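Local coordinates for protein sylvaticin (Pythium sylvaticum, PDB 2POS) that is a secreted alpha-elicitin-like protein that, as in related elicitins, probably binds sterols or other lipids and may trigger defence responses in plants, at residues A16-N21 with I60-A65. Residues are numbered along the deposited sequence; the frame is centred on the assembly and turned at random.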
ATOM      1  N   ALA A  16       5.086  -7.264  -7.638  1.00 12.55           N
ATOM      2  CA  ALA A  16       4.609  -8.546  -8.197  1.00 11.96           C
ATOM      3  C   ALA A  16       4.348  -9.652  -7.160  1.00 12.02           C
ATOM      4  O   ALA A  16       3.325 -10.338  -7.237  1.00 11.89           O
ATOM      5  CB  ALA A  16       5.551  -9.041  -9.297  1.00 11.98           C
ATOM      6  N   PRO A  17       5.249  -9.816  -6.172  1.00 11.81           N
ATOM      7  CA  PRO A  17       4.991 -10.865  -5.165  1.00 12.27           C
ATOM      8  C   PRO A  17       3.641 -10.748  -4.450  1.00 12.38           C
ATOM      9  O   PRO A  17       3.102 -11.755  -3.973  1.00 12.96           O
ATOM     10  CB  PRO A  17       6.136 -10.665  -4.167  1.00 12.43           C
ATOM     11  CG  PRO A  17       7.225 -10.091  -4.976  1.00 12.28           C
ATOM     12  CD  PRO A  17       6.529  -9.134  -5.909  1.00 12.07           C
ATOM     13  N   LEU A  18       3.087  -9.538  -4.365  1.00 12.48           N
ATOM     14  CA  LEU A  18       1.831  -9.361  -3.640  1.00 12.52           C
ATOM     15  C   LEU A  18       0.684 -10.162  -4.250  1.00 12.58           C
ATOM     16  O   LEU A  18      -0.206 -10.600  -3.529  1.00 12.51           O
ATOM     17  CB  LEU A  18       1.444  -7.886  -3.542  1.00 12.71           C
ATOM     18  CG  LEU A  18       2.458  -6.944  -2.890  1.00 12.24           C
ATOM     19  CD1 LEU A  18       1.854  -5.568  -2.895  1.00 13.66           C
ATOM     20  CD2 LEU A  18       2.798  -7.390  -1.468  1.00 11.74           C
ATOM     21  N   ALA A  19       0.718 -10.369  -5.567  1.00 12.74           N
ATOM     22  CA  ALA A  19      -0.399 -11.045  -6.245  1.00 13.02           C
ATOM     23  C   ALA A  19      -0.549 -12.508  -5.848  1.00 13.26           C
ATOM     24  O   ALA A  19      -1.623 -13.085  -5.997  1.00 13.80           O
ATOM     25  CB  ALA A  19      -0.272 -10.920  -7.763  1.00 13.38           C
ATOM     26  N   SER A  20       0.537 -13.097  -5.361  1.00 12.79           N
ATOM     27  CA  SER A  20       0.536 -14.487  -4.910  1.00 13.29           C
ATOM     28  C   SER A  20       0.565 -14.565  -3.380  1.00 13.31           C
ATOM     29  O   SER A  20       0.809 -15.624  -2.805  1.00 12.99           O
ATOM     30  CB  SER A  20       1.717 -15.244  -5.527  1.00 13.11           C
ATOM     31  OG  SER A  20       2.930 -14.547  -5.323  1.00 14.27           O
ATOM     32  N   ASN A  21       0.288 -13.440  -2.731  1.00 13.52           N
ATOM     33  CA  ASN A  21       0.213 -13.399  -1.279  1.00 13.62           C
ATOM     34  C   ASN A  21      -1.252 -13.302  -0.855  1.00 13.98           C
ATOM     35  O   ASN A  21      -1.918 -12.321  -1.170  1.00 14.14           O
ATOM     36  CB  ASN A  21       1.019 -12.218  -0.730  1.00 13.47           C
ATOM     37  CG  ASN A  21       1.132 -12.237   0.786  1.00 13.18           C
ATOM     38  OD1 ASN A  21       0.221 -12.678   1.489  1.00 13.47           O
ATOM     39  ND2 ASN A  21       2.263 -11.751   1.297  1.00 14.23           N
ATOM     40  N   ILE A  60       0.954  -5.176   4.798  1.00 13.43           N
ATOM     41  CA  ILE A  60       1.845  -4.026   4.937  1.00 14.00           C
ATOM     42  C   ILE A  60       3.294  -4.451   5.183  1.00 14.16           C
ATOM     43  O   ILE A  60       4.218  -3.897   4.581  1.00 14.03           O
ATOM     44  CB  ILE A  60       1.310  -3.024   6.011  1.00 14.00           C
ATOM     45  CG1 ILE A  60       0.039  -2.324   5.490  1.00 16.08           C
ATOM     46  CG2 ILE A  60       2.409  -2.048   6.476  1.00 15.45           C
ATOM     47  CD1 ILE A  60       0.212  -1.341   4.333  1.00 18.79           C
ATOM     48  N   ASP A  61       3.489  -5.468   6.021  1.00 14.30           N
ATOM     49  CA  ASP A  61       4.829  -6.006   6.245  1.00 15.28           C
ATOM     50  C   ASP A  61       5.405  -6.635   4.971  1.00 14.60           C
ATOM     51  O   ASP A  61       6.605  -6.514   4.702  1.00 14.62           O
ATOM     52  CB  ASP A  61       4.835  -7.005   7.409  1.00 16.06           C
ATOM     53  CG  ASP A  61       4.627  -6.335   8.760  1.00 20.71           C
ATOM     54  OD1 ASP A  61       4.656  -5.089   8.831  1.00 25.67           O
ATOM     55  OD2 ASP A  61       4.428  -7.057   9.758  1.00 25.97           O
ATOM     56  N   ALA A  62       4.551  -7.294   4.185  1.00 14.10           N
ATOM     57  CA  ALA A  62       4.976  -7.885   2.911  1.00 13.76           C
ATOM     58  C   ALA A  62       5.401  -6.813   1.896  1.00 13.64           C
ATOM     59  O   ALA A  62       6.331  -7.028   1.112  1.00 14.15           O
ATOM     60  CB  ALA A  62       3.881  -8.771   2.336  1.00 13.79           C
ATOM     61  N   ILE A  63       4.734  -5.658   1.922  1.00 13.07           N
ATOM     62  CA  ILE A  63       5.137  -4.533   1.071  1.00 13.00           C
ATOM     63  C   ILE A  63       6.466  -3.944   1.548  1.00 13.47           C
ATOM     64  O   ILE A  63       7.340  -3.629   0.734  1.00 13.84           O
ATOM     65  CB  ILE A  63       4.037  -3.432   0.970  1.00 13.12           C
ATOM     66  CG1 ILE A  63       2.743  -4.037   0.416  1.00 12.42           C
ATOM     67  CG2 ILE A  63       4.499  -2.305   0.051  1.00 12.66           C
ATOM     68  CD1 ILE A  63       1.470  -3.204   0.644  1.00 13.31           C
ATOM     69  N   LYS A  64       6.625  -3.801   2.860  1.00 14.23           N
ATOM     70  CA  LYS A  64       7.894  -3.328   3.407  1.00 15.11           C
ATOM     71  C   LYS A  64       9.058  -4.180   2.907  1.00 15.42           C
ATOM     72  O   LYS A  64      10.114  -3.653   2.561  1.00 15.84           O
ATOM     73  CB  LYS A  64       7.874  -3.340   4.932  1.00 15.54           C
ATOM     74  CG  LYS A  64       7.115  -2.203   5.545  1.00 17.14           C
ATOM     75  CD  LYS A  64       7.186  -2.299   7.055  1.00 19.58           C
ATOM     76  CE  LYS A  64       6.450  -1.152   7.695  1.00 22.74           C
ATOM     77  NZ  LYS A  64       6.426  -1.310   9.170  1.00 25.72           N
ATOM     78  N   ALA A  65       8.846  -5.497   2.870  1.00 15.94           N
ATOM     79  CA  ALA A  65       9.867  -6.468   2.451  1.00 15.89           C
ATOM     80  C   ALA A  65      10.312  -6.315   0.987  1.00 16.07           C
ATOM     81  O   ALA A  65      11.377  -6.813   0.596  1.00 16.68           O
ATOM     82  CB  ALA A  65       9.369  -7.897   2.714  1.00 15.92           C
TER
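In the helical elicitin fold, the loop between helices 10-13 and 22-31 packs on the C-terminal part of helix 54-64, where Leu18 and Asn21 meet Ala62 and Ile63. Leu18 is the apolar link. A chi1 of -57° sets its CG opposite the carbonyl carbon, and the branch at CG brings both methyls to Ile63. CD1 and CD2 each lie 3.8 Å from Ile63 CG1, so the fork of the leucine straddles that one methylene. The two side chains cross at about a right angle. CD2 also touches Ala62 CB at 4.2 Å, a looser contact.

Leu18 and Ile63 are both buried. Met35 packs against both of them, and Ile63 also touches Val82 and Val86 of helix 82-92. The loop is thereby joined to the apolar interior of the fold.

Asn21 lies nearer the surface, and it is the N-cap of helix 22-31. Its OD1 accepts a hydrogen bond from Ala23 N, which ties the amide to the start of that helix. ND2, on the other branch of the amide, reaches helix 54-64 at Ala62. With CG anti to the backbone N (chi1 -172°), the amide is carried across to the methyl of that alanine. No hydrogen bond joins the two segments; the polar group meets a methyl instead, with Asn21 ND2 3.5 Å from Ala62 CB.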